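Local coordinates for beta-N-acetylhexosaminidase (Bacteroides fragilis, PDB 4PYS), which probably hydrolyses terminal beta-linked N-acetylhexosamine residues from glycans or glycoconjugates, as a family 20 glycoside hydrolase with a zinc-binding site, at residues I286-D291 against A338-D343; I176-Y181 against K271-E276. All blocks are in the same frame, centred on the assembly; numbering follows the deposited sequence.

Contact 1 (I286-D291 against A338-D343)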
# COMPACT_ATOMS: atom_id res chain seq x y z
N ILE A 286 9.62 -0.78 -7.47
CA ILE A 286 8.78 -0.09 -8.45
C ILE A 286 7.88 -1.13 -9.09
O ILE A 286 8.37 -2.19 -9.52
CB ILE A 286 9.65 0.55 -9.56
CG1 ILE A 286 10.73 1.46 -8.96
CG2 ILE A 286 8.76 1.31 -10.56
CD1 ILE A 286 10.19 2.75 -8.35
N HIS A 287 6.59 -0.85 -9.18
CA HIS A 287 5.63 -1.81 -9.70
C HIS A 287 5.44 -1.51 -11.19
O HIS A 287 5.17 -0.37 -11.56
CB HIS A 287 4.30 -1.66 -8.98
CG HIS A 287 3.42 -2.88 -9.03
ND1 HIS A 287 3.01 -3.46 -10.21
CD2 HIS A 287 2.85 -3.61 -8.04
CE1 HIS A 287 2.25 -4.50 -9.95
NE2 HIS A 287 2.13 -4.61 -8.64
N LEU A 288 5.59 -2.52 -12.04
CA LEU A 288 5.46 -2.31 -13.49
C LEU A 288 4.20 -2.95 -14.05
O LEU A 288 4.06 -3.09 -15.27
CB LEU A 288 6.70 -2.83 -14.22
CG LEU A 288 8.01 -2.12 -13.88
CD1 LEU A 288 9.17 -2.73 -14.66
CD2 LEU A 288 7.90 -0.61 -14.13
N GLY A 289 3.27 -3.33 -13.18
CA GLY A 289 2.06 -4.00 -13.63
C GLY A 289 2.33 -5.32 -14.33
O GLY A 289 2.76 -6.28 -13.70
N GLY A 290 2.09 -5.38 -15.63
CA GLY A 290 2.43 -6.56 -16.38
C GLY A 290 1.30 -7.56 -16.54
O GLY A 290 1.47 -8.60 -17.19
N ASP A 291 0.15 -7.26 -15.96
CA ASP A 291 -1.04 -8.10 -16.13
C ASP A 291 -1.41 -8.24 -17.61
O ASP A 291 -0.91 -7.51 -18.47
CB ASP A 291 -2.21 -7.50 -15.37
CG ASP A 291 -2.55 -6.10 -15.84
OD1 ASP A 291 -1.78 -5.16 -15.52
OD2 ASP A 291 -3.56 -5.95 -16.55
N ALA A 338 11.67 -4.89 -9.29
CA ALA A 338 10.52 -4.69 -10.15
C ALA A 338 9.39 -5.62 -9.75
O ALA A 338 9.57 -6.84 -9.73
CB ALA A 338 10.90 -4.95 -11.59
N ILE A 339 8.22 -5.06 -9.43
CA ILE A 339 7.08 -5.89 -9.07
C ILE A 339 6.16 -6.04 -10.28
O ILE A 339 5.90 -5.06 -10.98
CB ILE A 339 6.24 -5.29 -7.91
CG1 ILE A 339 7.13 -4.98 -6.71
CG2 ILE A 339 5.12 -6.25 -7.51
CD1 ILE A 339 6.43 -4.13 -5.63
N PHE A 340 5.69 -7.26 -10.53
CA PHE A 340 4.74 -7.52 -11.61
C PHE A 340 3.54 -8.24 -11.05
O PHE A 340 3.67 -9.02 -10.11
CB PHE A 340 5.37 -8.43 -12.67
CG PHE A 340 6.49 -7.80 -13.45
CD1 PHE A 340 6.22 -6.92 -14.49
CD2 PHE A 340 7.80 -8.13 -13.17
CE1 PHE A 340 7.25 -6.36 -15.22
CE2 PHE A 340 8.85 -7.58 -13.91
CZ PHE A 340 8.57 -6.68 -14.93
N TRP A 341 2.36 -8.01 -11.62
CA TRP A 341 1.20 -8.84 -11.28
C TRP A 341 1.46 -10.29 -11.70
O TRP A 341 2.16 -10.53 -12.68
CB TRP A 341 -0.07 -8.32 -11.95
CG TRP A 341 -0.47 -6.94 -11.49
CD1 TRP A 341 -0.45 -5.78 -12.23
CD2 TRP A 341 -0.94 -6.57 -10.20
NE1 TRP A 341 -0.88 -4.72 -11.47
CE2 TRP A 341 -1.19 -5.18 -10.22
CE3 TRP A 341 -1.19 -7.28 -9.02
CZ2 TRP A 341 -1.67 -4.49 -9.11
CZ3 TRP A 341 -1.67 -6.59 -7.91
CH2 TRP A 341 -1.90 -5.21 -7.96
N GLY A 342 0.90 -11.25 -10.97
CA GLY A 342 1.23 -12.65 -11.18
C GLY A 342 0.86 -13.26 -12.53
O GLY A 342 1.39 -14.32 -12.88
N ASP A 343 -0.05 -12.62 -13.27
CA ASP A 343 -0.43 -13.08 -14.63
C ASP A 343 0.78 -13.43 -15.47
O ASP A 343 0.78 -14.38 -16.25
CB ASP A 343 -1.12 -11.97 -15.41
CG ASP A 343 -2.29 -11.39 -14.70
OD1 ASP A 343 -2.06 -10.65 -13.72
OD2 ASP A 343 -3.43 -11.63 -15.15
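The imidazole of His287 lies across the side chain of Ile339, whose CG2 methyl sits over one ring face, 3.8 Å from the ring centroid, in a CH-pi contact. CE1 of the same imidazole rests on a face of the Trp341 indole, 3.5 Å from NE1; the two ring planes are inclined at 49°. Swung away from its own backbone N (chi1 -158°), the imidazole also brings ND1 within 3.0 Å of Gly289 N, which donates in the ring plane. Gln359 holds NE2, so polar bonds at both nitrogens help fix the ring's rotation. Strands 285-287 and 337-341 run parallel in the (beta/alpha)8 barrel of the catalytic domain. Ile339 uses both backbone groups: its N donates to Ile286 O (2.9 Å), and its O accepts from Leu288 N (2.8 Å). The ladder then reaches past the paired residues to a short bond from Trp341 N to Gly289 O, 2.7 Å. The chain turns here through positive phi at both Gly289 and Gly290, a region that glycine adopts readily. Leu288, whose branched apolar chain suits a buried layer, packs against helix 316-333 and sets its CB 3.7 Å from Phe340 CE1. The sequence His-Leu-Gly-Gly-Asp matches the signature that precedes the catalytic acid in family 20 relatives. Its Asp291, less well ordered and so less certainly placed, lies alongside Trp341, with OD1 3.6 Å from CD1, while OD2 bonds to His229. Trp341 NE1 is held by Glu223, and Asp343 OD1 by Trp361.

Contact 2 (I176-Y181 against K271-E276); sequences IEIKRY and KNVLDE
Glu276 OE1 is gripped twice, by the backbone N of Lys179 at 2.8 Å and by the side-chain amide of Gln203. The other carboxylate oxygen, OE2, takes the next amide, Arg180 N, at 3.0 Å. Each oxygen accepts its backbone N-H through its syn lone pair, the one on the side of the other oxygen, so the carboxylate straddles two successive N-H groups through somewhat bent bonds; glutamate is long enough to span from the helix, its chain extended beyond CG. Those N-H groups belong to the middle residues of a type I turn from Ile178 to Tyr181, closed by Tyr181 N to Ile178 O. Arg180 reaches out with CG anti to its backbone N (chi1 -167°) and lays its guanidinium over the Asn272 amide, the planes only 14° apart. ND2 lies over the guanidinium centre, 3.0 Å from CZ; two donors meet there, so this is flat stacking rather than a bond. The amide's N-H is instead spent in its own plane on Tyr181 OH, 2.9 Å away and almost straight at 174°, while a water joins Asn272 OD1 to Arg180 NH1, weakly at the arginine end. Tyr181 carries Arg180 CG over one ring face and also stacks with Phe269, which suits an aromatic residue bridging the turn and the helix. Elsewhere the contact is apolar: Ile178 CD1 touches Val273 CG1 at 4.0 Å, and Val273 CG2 meets Tyr181 CD2 at 4.1 Å. The whole is a type I beta turn whose two central N-H groups are both bound by one helix carboxylate, tying a loop of the (beta/alpha)8 barrel to the outer helix 264-280.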
# COMPACT_ATOMS: atom_id res chain seq x y z
N ILE A 176 0.69 10.61 -13.40
CA ILE A 176 2.01 10.95 -12.87
C ILE A 176 2.73 11.86 -13.86
O ILE A 176 2.93 11.49 -15.02
CB ILE A 176 2.84 9.69 -12.46
CG1 ILE A 176 4.21 10.11 -11.93
CG2 ILE A 176 2.97 8.71 -13.62
CD1 ILE A 176 4.13 10.82 -10.60
N GLU A 177 3.07 13.07 -13.42
CA GLU A 177 3.73 14.03 -14.30
C GLU A 177 5.14 13.57 -14.66
O GLU A 177 5.94 13.24 -13.78
CB GLU A 177 3.78 15.43 -13.67
CG GLU A 177 4.42 16.46 -14.60
CD GLU A 177 4.51 17.85 -14.00
OE1 GLU A 177 4.98 18.00 -12.86
OE2 GLU A 177 4.13 18.81 -14.70
N ILE A 178 5.42 13.56 -15.97
CA ILE A 178 6.74 13.23 -16.50
C ILE A 178 7.16 14.43 -17.33
O ILE A 178 6.54 14.72 -18.36
CB ILE A 178 6.69 11.99 -17.43
CG1 ILE A 178 6.09 10.77 -16.70
CG2 ILE A 178 8.08 11.66 -17.96
CD1 ILE A 178 6.79 10.40 -15.39
N LYS A 179 8.19 15.15 -16.88
CA LYS A 179 8.57 16.42 -17.49
C LYS A 179 8.99 16.25 -18.95
O LYS A 179 8.73 17.12 -19.79
CB LYS A 179 9.71 17.07 -16.71
CG LYS A 179 9.38 17.45 -15.27
CD LYS A 179 8.37 18.58 -15.23
CE LYS A 179 8.36 19.26 -13.87
NZ LYS A 179 7.40 20.39 -13.85
N ARG A 180 9.64 15.12 -19.24
CA ARG A 180 10.15 14.87 -20.58
C ARG A 180 9.03 14.66 -21.58
O ARG A 180 9.19 14.92 -22.77
CB ARG A 180 11.07 13.65 -20.58
CG ARG A 180 11.88 13.51 -21.86
CD ARG A 180 12.36 12.10 -22.07
NE ARG A 180 13.00 11.97 -23.38
CZ ARG A 180 14.29 11.75 -23.54
NH1 ARG A 180 15.08 11.62 -22.48
NH2 ARG A 180 14.80 11.63 -24.77
N TYR A 181 7.89 14.18 -21.09
CA TYR A 181 6.74 13.92 -21.95
C TYR A 181 5.49 14.54 -21.34
O TYR A 181 4.68 13.84 -20.71
CB TYR A 181 6.55 12.41 -22.16
CG TYR A 181 7.76 11.70 -22.75
CD1 TYR A 181 8.19 11.99 -24.04
CD2 TYR A 181 8.44 10.73 -22.03
CE1 TYR A 181 9.29 11.33 -24.59
CE2 TYR A 181 9.53 10.07 -22.56
CZ TYR A 181 9.95 10.37 -23.84
OH TYR A 181 11.04 9.71 -24.38
N LYS A 271 11.76 3.64 -20.71
CA LYS A 271 12.96 3.80 -19.88
C LYS A 271 13.12 5.25 -19.41
O LYS A 271 13.41 5.49 -18.24
CB LYS A 271 14.20 3.33 -20.64
CG LYS A 271 14.31 1.81 -20.74
CD LYS A 271 15.54 1.39 -21.55
CE LYS A 271 15.70 -0.13 -21.58
NZ LYS A 271 16.73 -0.57 -22.58
N ASN A 272 12.91 6.20 -20.32
CA ASN A 272 12.94 7.61 -19.96
C ASN A 272 11.92 7.94 -18.87
O ASN A 272 12.20 8.72 -17.95
CB ASN A 272 12.73 8.50 -21.19
CG ASN A 272 13.90 8.42 -22.17
OD1 ASN A 272 15.02 8.06 -21.79
ND2 ASN A 272 13.65 8.77 -23.43
N VAL A 273 10.74 7.34 -18.97
CA VAL A 273 9.71 7.52 -17.95
C VAL A 273 10.19 6.97 -16.61
O VAL A 273 10.06 7.62 -15.57
CB VAL A 273 8.37 6.85 -18.34
CG1 VAL A 273 7.41 6.85 -17.15
CG2 VAL A 273 7.74 7.57 -19.51
N LEU A 274 10.76 5.77 -16.63
CA LEU A 274 11.24 5.17 -15.39
C LEU A 274 12.41 5.94 -14.78
O LEU A 274 12.60 5.94 -13.56
CB LEU A 274 11.61 3.70 -15.61
CG LEU A 274 10.44 2.75 -15.86
CD1 LEU A 274 10.94 1.34 -15.91
CD2 LEU A 274 9.40 2.87 -14.77
N ASP A 275 13.20 6.60 -15.63
CA ASP A 275 14.26 7.47 -15.15
C ASP A 275 13.67 8.53 -14.21
O ASP A 275 14.17 8.73 -13.11
CB ASP A 275 15.00 8.15 -16.31
CG ASP A 275 16.04 7.24 -16.96
OD1 ASP A 275 16.25 6.12 -16.46
OD2 ASP A 275 16.65 7.65 -17.97
N GLU A 276 12.58 9.17 -14.64
CA GLU A 276 11.96 10.20 -13.82
C GLU A 276 11.25 9.62 -12.61
O GLU A 276 11.34 10.17 -11.50
CB GLU A 276 11.02 11.08 -14.65
CG GLU A 276 11.80 12.07 -15.52
CD GLU A 276 10.94 13.16 -16.13
OE1 GLU A 276 10.01 13.65 -15.46
OE2 GLU A 276 11.21 13.53 -17.29
O HOH W 1 17.64 9.40 -22.49

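Overall arrangement
The two contacts belong to the same catalytic barrel, with centres about 18 Å apart. Helix 264-280, the helical side of contact 2, leads directly into strand 285-287 of contact 1, and the layers touch where Leu274 CD2 meets Leu288 CD2 at 3.8 Å. Ile224 is a second link, touching Ile176 of the loop segment 176-181 and bonding through its backbone to His287. Contact 1 runs to the likely substrate pocket: a glycerol lies about 3 Å from the side chain of Asp291 and a formic acid about 5 Å from that of Asp343, both probably from the crystallisation liquor. Contact 2 lies farther from the chain centre, about 22 Å against 14 Å.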